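Local coordinates for protein diaminopimelate decarboxylase (PDB 2QGH) that catalyses the PLP-dependent decarboxylation of meso-diaminopimelate to L-lysine, the last step of bacterial lysine biosynthesis, at residues E52-G56 with R57-I61; D85-S88 with I89-Q93; E214-I217 with E218-K222; G247-Y250 with E251-T255; E363-P366 with G367-I370. All coordinates share one frame; numbering follows the deposited sequence.

Interaction 1 of 5, residues E52-G56 with R57-I61; sequences EAFKG and RKSLI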
loop_
_atom_site.group_PDB
_atom_site.type_symbol
_atom_site.label_atom_id
_atom_site.label_comp_id
_atom_site.label_asym_id
_atom_site.label_seq_id
_atom_site.Cartn_x
_atom_site.Cartn_y
_atom_site.Cartn_z
ATOM N N GLU A 52 -21.365 -22.320 14.066
ATOM C CA GLU A 52 -21.845 -23.190 15.134
ATOM C C GLU A 52 -21.709 -22.574 16.526
ATOM O O GLU A 52 -22.410 -22.968 17.458
ATOM C CB GLU A 52 -21.102 -24.527 15.104
ATOM C CG GLU A 52 -19.655 -24.439 15.572
ATOM C CD GLU A 52 -19.042 -25.803 15.860
ATOM O OE1 GLU A 52 -17.881 -25.847 16.325
ATOM O OE2 GLU A 52 -19.719 -26.829 15.624
ATOM N N ALA A 53 -20.801 -21.617 16.673
ATOM C CA ALA A 53 -20.593 -20.963 17.958
ATOM C C ALA A 53 -21.880 -20.289 18.429
ATOM O O ALA A 53 -21.987 -19.855 19.574
ATOM C CB ALA A 53 -19.476 -19.938 17.844
ATOM N N PHE A 54 -22.857 -20.213 17.535
ATOM C CA PHE A 54 -24.135 -19.595 17.837
ATOM C C PHE A 54 -25.286 -20.469 17.351
ATOM O O PHE A 54 -25.915 -20.177 16.334
ATOM C CB PHE A 54 -24.213 -18.223 17.170
ATOM C CG PHE A 54 -23.356 -17.178 17.821
ATOM C CD1 PHE A 54 -23.730 -16.615 19.036
ATOM C CD2 PHE A 54 -22.177 -16.751 17.217
ATOM C CE1 PHE A 54 -22.941 -15.640 19.638
ATOM C CE2 PHE A 54 -21.384 -15.779 17.814
ATOM C CZ PHE A 54 -21.768 -15.223 19.025
ATOM N N LYS A 55 -25.555 -21.543 18.081
ATOM C CA LYS A 55 -26.639 -22.456 17.732
ATOM C C LYS A 55 -27.870 -22.158 18.588
ATOM O O LYS A 55 -29.007 -22.278 18.124
ATOM C CB LYS A 55 -26.194 -23.903 17.951
ATOM C CG LYS A 55 -25.005 -24.319 17.105
ATOM C CD LYS A 55 -24.406 -25.625 17.603
ATOM C CE LYS A 55 -25.425 -26.752 17.588
ATOM N NZ LYS A 55 -25.923 -27.023 16.212
ATOM N N GLY A 56 -27.630 -21.766 19.837
ATOM C CA GLY A 56 -28.724 -21.450 20.740
ATOM C C GLY A 56 -29.366 -20.109 20.431
ATOM O O GLY A 56 -30.062 -19.533 21.274
ATOM N N ARG A 57 -29.129 -19.613 19.218
ATOM C CA ARG A 57 -29.673 -18.336 18.772
ATOM C C ARG A 57 -29.597 -18.171 17.262
ATOM O O ARG A 57 -28.847 -18.870 16.577
ATOM C CB ARG A 57 -28.918 -17.170 19.411
ATOM C CG ARG A 57 -29.363 -16.799 20.802
ATOM C CD ARG A 57 -29.523 -15.290 20.917
ATOM N NE ARG A 57 -29.891 -14.878 22.267
ATOM C CZ ARG A 57 -30.293 -13.654 22.587
ATOM N NH1 ARG A 57 -30.385 -12.721 21.649
ATOM N NH2 ARG A 57 -30.599 -13.362 23.843
ATOM N N LYS A 58 -30.384 -17.235 16.748
ATOM C CA LYS A 58 -30.375 -16.943 15.326
ATOM C C LYS A 58 -29.196 -15.994 15.124
ATOM O O LYS A 58 -29.045 -15.003 15.840
ATOM C CB LYS A 58 -31.690 -16.277 14.909
ATOM C CG LYS A 58 -31.843 -16.044 13.403
ATOM C CD LYS A 58 -33.271 -15.631 13.053
ATOM C CE LYS A 58 -33.394 -15.217 11.590
ATOM N NZ LYS A 58 -32.962 -16.285 10.632
ATOM N N SER A 59 -28.339 -16.310 14.166
ATOM C CA SER A 59 -27.190 -15.462 13.921
ATOM C C SER A 59 -26.797 -15.452 12.451
ATOM O O SER A 59 -27.152 -16.361 11.689
ATOM C CB SER A 59 -26.005 -15.914 14.788
ATOM O OG SER A 59 -25.706 -17.285 14.596
ATOM N N LEU A 60 -26.075 -14.404 12.061
ATOM C CA LEU A 60 -25.615 -14.245 10.691
ATOM C C LEU A 60 -24.142 -13.881 10.700
ATOM O O LEU A 60 -23.744 -12.899 11.331
ATOM C CB LEU A 60 -26.409 -13.141 9.981
ATOM C CG LEU A 60 -26.020 -12.864 8.520
ATOM C CD1 LEU A 60 -26.181 -14.141 7.676
ATOM C CD2 LEU A 60 -26.883 -11.741 7.975
ATOM N N ILE A 61 -23.333 -14.679 10.007
ATOM C CA ILE A 61 -21.902 -14.418 9.938
ATOM C C ILE A 61 -21.560 -13.717 8.624
ATOM O O ILE A 61 -21.551 -14.329 7.562
ATOM C CB ILE A 61 -21.098 -15.720 10.061
ATOM C CG1 ILE A 61 -21.513 -16.451 11.337
ATOM C CG2 ILE A 61 -19.603 -15.414 10.107
ATOM C CD1 ILE A 61 -21.434 -15.573 12.588
#

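Interaction 2 of 5, residues D85-S88 with I89-Q93; sequences DCVS and IGEIQ. With PLP (pyridoxal-5'-phosphate), chain B.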
loop_
_atom_site.group_PDB
_atom_site.type_symbol
_atom_site.label_atom_id
_atom_site.label_comp_id
_atom_site.label_asym_id
_atom_site.label_seq_id
_atom_site.Cartn_x
_atom_site.Cartn_y
_atom_site.Cartn_z
ATOM N N ASP A 85 -19.802 -8.629 4.789
ATOM C CA ASP A 85 -19.714 -7.282 5.351
ATOM C C ASP A 85 -18.896 -6.516 4.318
ATOM O O ASP A 85 -17.716 -6.796 4.117
ATOM C CB ASP A 85 -19.001 -7.294 6.700
ATOM C CG ASP A 85 -18.492 -5.924 7.103
ATOM O OD1 ASP A 85 -19.262 -4.942 7.011
ATOM O OD2 ASP A 85 -17.314 -5.830 7.521
ATOM N N CYS A 86 -19.549 -5.573 3.648
ATOM C CA CYS A 86 -18.916 -4.787 2.597
ATOM C C CYS A 86 -18.717 -3.330 2.986
ATOM O O CYS A 86 -19.450 -2.798 3.826
ATOM C CB CYS A 86 -19.766 -4.880 1.332
ATOM S SG CYS A 86 -20.032 -6.597 0.794
ATOM N N VAL A 87 -17.726 -2.683 2.377
ATOM C CA VAL A 87 -17.456 -1.282 2.679
ATOM C C VAL A 87 -17.419 -0.436 1.407
ATOM O O VAL A 87 -17.066 0.743 1.443
ATOM C CB VAL A 87 -16.121 -1.129 3.487
ATOM C CG1 VAL A 87 -14.898 -1.439 2.591
ATOM C CG2 VAL A 87 -16.034 0.263 4.088
ATOM N N SER A 88 -17.807 -1.033 0.285
ATOM C CA SER A 88 -17.819 -0.325 -0.996
ATOM C C SER A 88 -18.702 -1.040 -2.003
ATOM O O SER A 88 -18.983 -2.229 -1.855
ATOM C CB SER A 88 -16.407 -0.238 -1.576
ATOM O OG SER A 88 -15.965 -1.514 -2.015
ATOM N N ILE A 89 -19.138 -0.324 -3.033
ATOM C CA ILE A 89 -19.966 -0.940 -4.059
ATOM C C ILE A 89 -19.144 -2.044 -4.703
ATOM O O ILE A 89 -19.677 -3.084 -5.086
ATOM C CB ILE A 89 -20.430 0.088 -5.136
ATOM C CG1 ILE A 89 -21.246 -0.628 -6.219
ATOM C CG2 ILE A 89 -19.238 0.803 -5.745
ATOM C CD1 ILE A 89 -22.464 -1.387 -5.680
ATOM N N GLY A 90 -17.836 -1.825 -4.799
ATOM C CA GLY A 90 -16.958 -2.831 -5.379
ATOM C C GLY A 90 -17.023 -4.153 -4.622
ATOM O O GLY A 90 -17.044 -5.226 -5.231
ATOM N N GLU A 91 -17.057 -4.089 -3.293
ATOM C CA GLU A 91 -17.134 -5.309 -2.497
ATOM C C GLU A 91 -18.524 -5.944 -2.582
ATOM O O GLU A 91 -18.660 -7.168 -2.557
ATOM C CB GLU A 91 -16.778 -5.029 -1.027
ATOM C CG GLU A 91 -15.351 -4.588 -0.800
ATOM C CD GLU A 91 -14.964 -4.568 0.676
ATOM O OE1 GLU A 91 -15.874 -4.494 1.526
ATOM O OE2 GLU A 91 -13.754 -4.613 0.987
ATOM N N ILE A 92 -19.557 -5.115 -2.668
ATOM C CA ILE A 92 -20.908 -5.625 -2.774
ATOM C C ILE A 92 -21.028 -6.375 -4.103
ATOM O O ILE A 92 -21.587 -7.482 -4.159
ATOM C CB ILE A 92 -21.951 -4.480 -2.720
ATOM C CG1 ILE A 92 -21.877 -3.778 -1.363
ATOM C CG2 ILE A 92 -23.352 -5.027 -2.961
ATOM C CD1 ILE A 92 -22.922 -2.702 -1.170
ATOM N N GLN A 93 -20.489 -5.784 -5.169
ATOM C CA GLN A 93 -20.550 -6.424 -6.474
ATOM C C GLN A 93 -19.792 -7.738 -6.473
ATOM O O GLN A 93 -20.263 -8.716 -7.048
ATOM C CB GLN A 93 -20.021 -5.493 -7.574
ATOM C CG GLN A 93 -20.892 -4.248 -7.777
ATOM C CD GLN A 93 -20.643 -3.546 -9.109
ATOM O OE1 GLN A 93 -21.261 -2.512 -9.407
ATOM N NE2 GLN A 93 -19.752 -4.111 -9.924
HETATM N N1 PLP B . -16.444 -5.123 10.484
HETATM C C2 PLP B . -16.061 -3.770 10.375
HETATM C C2A PLP B . -17.079 -2.699 10.364
HETATM C C3 PLP B . -14.647 -3.469 10.246
HETATM O O3 PLP B . -14.215 -2.163 10.119
HETATM C C4 PLP B . -13.700 -4.492 10.244
HETATM C C4A PLP B . -12.287 -4.045 10.379
HETATM C C5 PLP B . -14.091 -5.836 10.339
HETATM C C6 PLP B . -15.495 -6.155 10.491
HETATM C C5A PLP B . -13.239 -7.009 10.107
HETATM O O4P PLP B . -12.499 -7.273 11.277
HETATM P P PLP B . -11.535 -8.374 11.343
HETATM O O1P PLP B . -10.717 -8.751 10.069
HETATM O O2P PLP B . -12.430 -9.607 11.805
HETATM O O3P PLP B . -10.490 -7.952 12.446
HETATM O O HOH W 1 -15.460 -5.396 3.812
#

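Interaction 3 of 5, residues E214-I217 with E218-K222; sequences EPII and EASQK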
loop_
_atom_site.group_PDB
_atom_site.type_symbol
_atom_site.label_atom_id
_atom_site.label_comp_id
_atom_site.label_asym_id
_atom_site.label_seq_id
_atom_site.Cartn_x
_atom_site.Cartn_y
_atom_site.Cartn_z
ATOM N N GLU A 214 -12.248 -8.717 27.089
ATOM C CA GLU A 214 -12.947 -7.775 27.966
ATOM C C GLU A 214 -13.503 -6.552 27.252
ATOM O O GLU A 214 -14.663 -6.191 27.455
ATOM C CB GLU A 214 -12.051 -7.319 29.124
ATOM C CG GLU A 214 -11.815 -8.386 30.180
ATOM C CD GLU A 214 -11.200 -7.834 31.460
ATOM O OE1 GLU A 214 -10.849 -8.646 32.346
ATOM O OE2 GLU A 214 -11.068 -6.595 31.589
ATOM N N PRO A 215 -12.692 -5.894 26.406
ATOM C CA PRO A 215 -13.206 -4.711 25.708
ATOM C C PRO A 215 -14.435 -5.018 24.849
ATOM O O PRO A 215 -15.368 -4.221 24.779
ATOM C CB PRO A 215 -12.008 -4.253 24.881
ATOM C CG PRO A 215 -10.853 -4.672 25.714
ATOM C CD PRO A 215 -11.258 -6.068 26.135
ATOM N N ILE A 216 -14.435 -6.180 24.208
ATOM C CA ILE A 216 -15.549 -6.586 23.360
ATOM C C ILE A 216 -16.809 -6.742 24.211
ATOM O O ILE A 216 -17.865 -6.174 23.895
ATOM C CB ILE A 216 -15.223 -7.914 22.641
ATOM C CG1 ILE A 216 -13.948 -7.738 21.810
ATOM C CG2 ILE A 216 -16.381 -8.335 21.741
ATOM C CD1 ILE A 216 -13.395 -9.025 21.236
ATOM N N ILE A 217 -16.687 -7.495 25.302
ATOM C CA ILE A 217 -17.802 -7.720 26.215
ATOM C C ILE A 217 -18.330 -6.406 26.787
ATOM O O ILE A 217 -19.543 -6.183 26.832
ATOM C CB ILE A 217 -17.386 -8.648 27.365
ATOM C CG1 ILE A 217 -16.947 -9.990 26.790
ATOM C CG2 ILE A 217 -18.543 -8.832 28.341
ATOM C CD1 ILE A 217 -17.981 -10.613 25.864
ATOM N N GLU A 218 -17.423 -5.529 27.212
ATOM C CA GLU A 218 -17.838 -4.245 27.755
ATOM C C GLU A 218 -18.648 -3.491 26.705
ATOM O O GLU A 218 -19.642 -2.847 27.020
ATOM C CB GLU A 218 -16.625 -3.414 28.165
ATOM C CG GLU A 218 -16.989 -2.072 28.782
ATOM C CD GLU A 218 -15.770 -1.215 29.095
ATOM O OE1 GLU A 218 -15.948 -0.040 29.495
ATOM O OE2 GLU A 218 -14.636 -1.715 28.941
ATOM N N ALA A 219 -18.229 -3.587 25.449
ATOM C CA ALA A 219 -18.936 -2.911 24.366
ATOM C C ALA A 219 -20.316 -3.537 24.157
ATOM O O ALA A 219 -21.298 -2.834 23.938
ATOM C CB ALA A 219 -18.119 -2.987 23.082
ATOM N N SER A 220 -20.388 -4.860 24.233
ATOM C CA SER A 220 -21.654 -5.562 24.062
ATOM C C SER A 220 -22.678 -5.148 25.118
ATOM O O SER A 220 -23.851 -4.939 24.812
ATOM C CB SER A 220 -21.432 -7.075 24.133
ATOM O OG SER A 220 -20.577 -7.515 23.091
ATOM N N GLN A 221 -22.234 -5.033 26.362
ATOM C CA GLN A 221 -23.123 -4.650 27.449
ATOM C C GLN A 221 -23.656 -3.239 27.246
ATOM O O GLN A 221 -24.862 -3.003 27.325
ATOM C CB GLN A 221 -22.382 -4.736 28.779
ATOM C CG GLN A 221 -21.705 -6.069 28.996
ATOM C CD GLN A 221 -20.910 -6.123 30.279
ATOM O OE1 GLN A 221 -20.243 -5.155 30.651
ATOM N NE2 GLN A 221 -20.962 -7.264 30.958
ATOM N N LYS A 222 -22.757 -2.301 26.980
ATOM C CA LYS A 222 -23.168 -0.925 26.778
ATOM C C LYS A 222 -24.141 -0.787 25.622
ATOM O O LYS A 222 -25.145 -0.097 25.743
ATOM C CB LYS A 222 -21.951 -0.028 26.553
ATOM C CG LYS A 222 -21.201 0.322 27.838
ATOM C CD LYS A 222 -20.721 -0.925 28.582
ATOM C CE LYS A 222 -20.042 -0.581 29.908
ATOM N NZ LYS A 222 -18.839 0.285 29.744
#

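Interaction 4 of 5, residues G247-Y250 with E251-T255; sequences GVSY and ENEET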
loop_
_atom_site.group_PDB
_atom_site.type_symbol
_atom_site.label_atom_id
_atom_site.label_comp_id
_atom_site.label_asym_id
_atom_site.label_seq_id
_atom_site.Cartn_x
_atom_site.Cartn_y
_atom_site.Cartn_z
ATOM N N GLY A 247 -8.554 -11.459 16.973
ATOM C CA GLY A 247 -7.201 -11.632 16.468
ATOM C C GLY A 247 -6.724 -13.060 16.289
ATOM O O GLY A 247 -7.315 -13.999 16.828
ATOM N N VAL A 248 -5.659 -13.234 15.507
ATOM C CA VAL A 248 -5.103 -14.562 15.283
ATOM C C VAL A 248 -3.754 -14.667 15.976
ATOM O O VAL A 248 -3.242 -13.682 16.520
ATOM C CB VAL A 248 -4.935 -14.899 13.770
ATOM C CG1 VAL A 248 -6.303 -14.983 13.099
ATOM C CG2 VAL A 248 -4.060 -13.863 13.084
ATOM N N SER A 249 -3.180 -15.860 15.961
ATOM C CA SER A 249 -1.908 -16.066 16.623
ATOM C C SER A 249 -0.711 -15.815 15.713
ATOM O O SER A 249 -0.064 -16.749 15.262
ATOM C CB SER A 249 -1.844 -17.484 17.186
ATOM O OG SER A 249 -0.895 -17.550 18.231
ATOM N N TYR A 250 -0.408 -14.551 15.450
ATOM C CA TYR A 250 0.725 -14.238 14.597
ATOM C C TYR A 250 2.036 -14.624 15.269
ATOM O O TYR A 250 2.935 -15.157 14.621
ATOM C CB TYR A 250 0.742 -12.747 14.248
ATOM C CG TYR A 250 -0.342 -12.335 13.278
ATOM C CD1 TYR A 250 -0.488 -12.983 12.046
ATOM C CD2 TYR A 250 -1.211 -11.286 13.579
ATOM C CE1 TYR A 250 -1.472 -12.594 11.140
ATOM C CE2 TYR A 250 -2.198 -10.887 12.678
ATOM C CZ TYR A 250 -2.324 -11.543 11.462
ATOM O OH TYR A 250 -3.304 -11.147 10.581
ATOM N N GLU A 251 2.139 -14.361 16.570
ATOM C CA GLU A 251 3.348 -14.674 17.318
ATOM C C GLU A 251 3.112 -15.692 18.443
ATOM O O GLU A 251 3.595 -15.518 19.563
ATOM C CB GLU A 251 3.933 -13.384 17.896
ATOM C CG GLU A 251 4.172 -12.298 16.857
ATOM C CD GLU A 251 4.803 -11.052 17.443
ATOM O OE1 GLU A 251 5.948 -11.133 17.938
ATOM O OE2 GLU A 251 4.160 -9.986 17.409
ATOM N N ASN A 252 2.360 -16.747 18.141
ATOM C CA ASN A 252 2.059 -17.804 19.114
ATOM C C ASN A 252 1.347 -17.346 20.396
ATOM O O ASN A 252 1.442 -18.010 21.429
ATOM C CB ASN A 252 3.344 -18.538 19.509
ATOM C CG ASN A 252 4.045 -19.168 18.323
ATOM O OD1 ASN A 252 3.513 -20.078 17.681
ATOM N ND2 ASN A 252 5.249 -18.684 18.024
ATOM N N GLU A 253 0.644 -16.218 20.332
ATOM C CA GLU A 253 -0.084 -15.708 21.492
ATOM C C GLU A 253 -1.390 -16.482 21.652
ATOM O O GLU A 253 -1.819 -17.186 20.732
ATOM C CB GLU A 253 -0.400 -14.226 21.306
ATOM C CG GLU A 253 0.801 -13.405 20.933
ATOM C CD GLU A 253 0.617 -12.681 19.617
ATOM O OE1 GLU A 253 0.296 -13.347 18.604
ATOM O OE2 GLU A 253 0.802 -11.446 19.600
ATOM N N GLU A 254 -2.019 -16.349 22.815
ATOM C CA GLU A 254 -3.281 -17.039 23.082
ATOM C C GLU A 254 -4.404 -16.290 22.386
ATOM O O GLU A 254 -4.469 -15.063 22.441
ATOM C CB GLU A 254 -3.561 -17.094 24.585
ATOM C CG GLU A 254 -2.383 -17.574 25.409
ATOM C CD GLU A 254 -2.718 -17.725 26.880
ATOM O OE1 GLU A 254 -3.241 -16.759 27.477
ATOM O OE2 GLU A 254 -2.451 -18.809 27.440
ATOM N N THR A 255 -5.294 -17.034 21.745
ATOM C CA THR A 255 -6.403 -16.431 21.022
ATOM C C THR A 255 -7.739 -16.509 21.758
ATOM O O THR A 255 -8.011 -17.473 22.475
ATOM C CB THR A 255 -6.576 -17.098 19.646
ATOM O OG1 THR A 255 -5.352 -17.003 18.913
ATOM C CG2 THR A 255 -7.673 -16.413 18.856
#

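Interaction 5 of 5, residues E363-P366 with G367-I370; sequences ELEP and GDKI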
loop_
_atom_site.group_PDB
_atom_site.type_symbol
_atom_site.label_atom_id
_atom_site.label_comp_id
_atom_site.label_asym_id
_atom_site.label_seq_id
_atom_site.Cartn_x
_atom_site.Cartn_y
_atom_site.Cartn_z
ATOM N N GLU A 363 21.346 -21.434 6.851
ATOM C CA GLU A 363 21.883 -20.755 5.686
ATOM C C GLU A 363 21.118 -21.282 4.488
ATOM O O GLU A 363 20.956 -22.492 4.328
ATOM C CB GLU A 363 23.382 -21.020 5.514
ATOM C CG GLU A 363 23.996 -20.142 4.432
ATOM C CD GLU A 363 25.499 -20.287 4.314
ATOM O OE1 GLU A 363 26.096 -19.554 3.493
ATOM O OE2 GLU A 363 26.082 -21.128 5.035
ATOM N N LEU A 364 20.620 -20.371 3.661
ATOM C CA LEU A 364 19.857 -20.756 2.480
ATOM C C LEU A 364 20.640 -20.346 1.255
ATOM O O LEU A 364 21.559 -19.534 1.337
ATOM C CB LEU A 364 18.496 -20.055 2.461
ATOM C CG LEU A 364 17.521 -20.262 3.626
ATOM C CD1 LEU A 364 16.441 -19.194 3.580
ATOM C CD2 LEU A 364 16.907 -21.652 3.558
ATOM N N GLU A 365 20.268 -20.910 0.117
ATOM C CA GLU A 365 20.932 -20.590 -1.131
ATOM C C GLU A 365 19.917 -20.200 -2.197
ATOM O O GLU A 365 18.724 -20.480 -2.070
ATOM C CB GLU A 365 21.771 -21.780 -1.600
ATOM C CG GLU A 365 21.056 -23.117 -1.542
ATOM C CD GLU A 365 21.954 -24.258 -1.974
ATOM O OE1 GLU A 365 22.206 -24.400 -3.194
ATOM O OE2 GLU A 365 22.419 -25.005 -1.087
ATOM N N PRO A 366 20.384 -19.532 -3.261
ATOM C CA PRO A 366 19.515 -19.100 -4.357
ATOM C C PRO A 366 18.627 -20.240 -4.825
ATOM O O PRO A 366 19.114 -21.306 -5.199
ATOM C CB PRO A 366 20.510 -18.663 -5.424
ATOM C CG PRO A 366 21.641 -18.115 -4.607
ATOM C CD PRO A 366 21.788 -19.168 -3.531
ATOM N N GLY A 367 17.323 -20.016 -4.787
ATOM C CA GLY A 367 16.397 -21.045 -5.206
ATOM C C GLY A 367 15.611 -21.657 -4.063
ATOM O O GLY A 367 14.536 -22.208 -4.287
ATOM N N ASP A 368 16.128 -21.574 -2.840
ATOM C CA ASP A 368 15.407 -22.147 -1.707
ATOM C C ASP A 368 14.075 -21.427 -1.526
ATOM O O ASP A 368 13.973 -20.217 -1.743
ATOM C CB ASP A 368 16.227 -22.053 -0.412
ATOM C CG ASP A 368 17.359 -23.065 -0.355
ATOM O OD1 ASP A 368 17.181 -24.195 -0.856
ATOM O OD2 ASP A 368 18.424 -22.733 0.209
ATOM N N LYS A 369 13.058 -22.179 -1.127
ATOM C CA LYS A 369 11.731 -21.621 -0.934
ATOM C C LYS A 369 11.336 -21.485 0.536
ATOM O O LYS A 369 11.656 -22.341 1.362
ATOM C CB LYS A 369 10.709 -22.494 -1.658
ATOM C CG LYS A 369 11.080 -22.791 -3.104
ATOM C CD LYS A 369 11.134 -21.523 -3.947
ATOM C CE LYS A 369 11.613 -21.827 -5.353
ATOM N NZ LYS A 369 10.710 -22.764 -6.074
ATOM N N ILE A 370 10.650 -20.392 0.855
ATOM C CA ILE A 370 10.175 -20.155 2.208
ATOM C C ILE A 370 8.737 -19.651 2.120
ATOM O O ILE A 370 8.299 -19.169 1.077
ATOM C CB ILE A 370 11.029 -19.094 2.954
ATOM C CG1 ILE A 370 10.607 -17.686 2.538
ATOM C CG2 ILE A 370 12.503 -19.312 2.655
ATOM C CD1 ILE A 370 11.295 -16.602 3.314
#

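Interaction 1 of 5, residues E52-G56 with R57-I61
Ser59 reaches back across the bend to Phe54 at the point where the chain leaves a helix and enters a strand. Its CB lies 3.8 Å from Phe54 CB, a plain van der Waals approach. One bond further out, OG comes to 3.1 Å from the same Phe54 CB and stands obliquely to the aromatic ring, 4.0 Å from CG. The hydroxyl also gives a weak hydrogen bond to the backbone oxygen of Phe54, with OG and O 3.4 Å apart. OG sits between the backbone N and the carbonyl carbon of its own residue (chi1 55°), the rotation that turns it back toward the preceding loop. The contact lies at a helix-to-strand connection of a TIM-type alpha/beta barrel: residues 53-58 lead from helix 40-52 into strand 59-64, the first of eight parallel strands. Phe54 starts toward the strand but its ring swings away, packing on Ala262 of helix 258-268 and on Cys278 of strand 275-278, the eighth strand, which closes the barrel beside the first. Arg57, bent at chi2, follows Gly56. Its CB and CG pass close beside the Gly56 carbonyl, CG lying 2.9 Å from Gly56 O, before the guanidinium group departs and NH1 donates to the backbone oxygen of Leu272. Lys55 and Gly56 lie on the exposed outer part of the bend.

Interaction 2 of 5, residues D85-S88 with I89-Q93
Ile89 opens helix 89-97 directly after Ser88, and its side chain heads away from the preceding strand toward Gln119, while its backbone N is taken by Glu116 OE2. Gly90 continues the first turn close to the Ser88 hydroxyl. Glu91 is gripped at both ends. Its backbone N donates to Ser88 OG at 3.1 Å, and more weakly to Ser88 O; OG stands between its own N and carbonyl carbon (chi1 71°), which sets it against that amide. The Glu91 side chain, extended beyond CG, runs obliquely across Val87, where OE1 accepts from Val87 N at 2.7 Å; the amide approaches from above the carboxylate plane, 38° out of it. OE1 also accepts a hydrogen bond from a water 2.5 Å away, which donates in turn to Asp85 O. Val87 CG1 lies against the same carboxylate, 3.4 Å from OE1. Ile92 sends its N to Ser88 O at 3.1 Å and packs CG1 on Cys86 CB at 3.6 Å. Gln93 completes the first turn with a backbone bond to Ile89 O. The Ser88 hydroxyl meets Asn387 O of the second subunit as well, so the helix start borders the dimer interface. Asp85 points the other way: its OD2 lies 3.2 Å from N1 of the cofactor and forms a salt bridge with Lys66. This is a serine N-cap in a beta-alpha-beta unit of the barrel, with the cofactor site at the C-terminal end of the strand.

Interaction 3 of 5, residues E214-I217 with E218-K222
Ile217 and Gln221, one helical turn apart, lean over each other at an oblique angle. The CG2 branch of Ile217 lies 3.9 Å from Gln221 NE2, so a methyl group rests beside the amide end of the glutamine. Gln221 CG, placed beside its own backbone N (chi1 -52°), comes to 3.1 Å from Ile217 O, alongside the backbone bond from Gln221 N to that same oxygen. Ser220 is turned against the previous turn in a different way. Its hydroxyl, beside the backbone N, folds back to donate to Ile216 O at 3.1 Å from 45° above the carbonyl plane, whereas Ser220 N reaches the same oxygen at 2.9 Å within that plane. Ile216 O is thereby gripped twice by one residue. Glu218 extends along the exposed flank, its CG anti to the backbone N (chi1 -178°). Lys222 NZ forms a salt bridge with Glu218 OE1 at 2.9 Å, and OE1 offers its anti lone pair, turned away from the other oxygen; the course of the lysine chain is less certain. Glu214 lies on the same flank, its OE2 and Glu218 OE2 held 6.6 Å apart, and the lysine would partly offset these like charges. The inner flank faces the protein. Ile216 packs on Tyr261 and Ser220 on Ile265 and Ala268, all of helix 258-268, while Pro215 rests on Ile206 and Ala219 on Phe204. The arrangement is that of an amphipathic outer helix of an alpha/beta barrel, carrying i to i+4 backbone bonds and an i to i+4 Glu-Lys salt bridge, and linking strands 197-203 and 239-241.

Interaction 4 of 5, residues G247-Y250 with E251-T255
Ser249 is shared by two overlapping turns of different kinds, and its hydroxyl, bonded to Glu253 O, fastens the two arms of the loop where an ordinary strand pairing is lacking. It is the centre of an inverse gamma turn, marked by a weak bond from Tyr250 N to Val248 O, and also the first residue of a type I beta turn ending at Asn252. Its OG, anti to the backbone N (chi1 -158°), reaches across to donate to Glu253 O at 2.7 Å, in the carbonyl plane and on a lone pair. Glu253 in turn bends at chi2 to bring its carboxylate back to the turn. There OE1 accepts from Glu251 N at 2.9 Å, the amide standing 54° above the carboxylate plane, which ties the middle of the beta turn to the residue that follows it. Farther down the arms, Thr255 directs its CG2 methyl at Gly247 O, 3.2 Å away, while its OG1 lies 3.9 Å from Ser249 CB. One face of the Tyr250 ring carries Val248 CG2, 3.3 Å above the plane and displaced toward the rim. The tyrosine hydroxyl is hydrogen-bonded to Arg282, a residue of both the cofactor and the lysine pockets, and its ring meets that of His326. The loop runs at the surface between strand 239-241 and helix 258-268, with Gly247 joined to Leu210 by backbone bonding shortly before helix 213-232.

Interaction 5 of 5, residues E363-P366 with G367-I370
Asp368 turns its carboxylate back onto the residues that precede the turn. OD2 accepts from Glu365 N at 2.6 Å in an almost straight bond (174° at the hydrogen). The amide meets OD2 on the anti side, 31° out of the carboxylate plane. The backbone answers in the other direction, Asp368 N donating to Glu365 O at 2.9 Å. Asp368 CG lies beside its own backbone N (chi1 -75°), which aims the carboxylate at Glu365. Leu364 CB and Glu365 CG flank OD2, the latter at 3.2 Å, and the Leu364 CD1 methyl meets Ile370 CG2 at 4.0 Å, the two side chains crossing at about a right angle. A type II beta turn from Glu365 to Asp368 sets these partners; Gly367 has the positive phi that the third position of such a turn calls for. Beyond the turn, Leu364 and Asp368 pack on Val295 of strand 289-299, and Pro366 touches Met134 of the second subunit. Glu365 OE2 stands 4.8 Å from Asp368 OD2, so the like charges probably disfavour each other; the short hydrogen bond from the Glu365 amide would help to stabilise the aspartate as the charged form in its buried place.

Interaction 2 is the buried one, interactions 1 and 4 lie at the surface, and interactions 3 and 5 are partly buried. The first four belong to the cofactor-binding barrel: interactions 1 and 2 reach its neighbouring strands 59-64 and 83-86, while interactions 3 and 4, about 7 Å apart at their nearest atoms, precede and follow strand 239-241. Interaction 5 stands apart in the mixed beta sheet, its centre about 46 Å from that of interaction 1. Serine hydroxyls bond to backbone atoms in interactions 1 to 4, weakly in interaction 1; in interactions 2 and 5 a carboxylate receives a backbone amide across the contact. In interaction 3 a salt bridge forms within residues 218-222, on the outer flank.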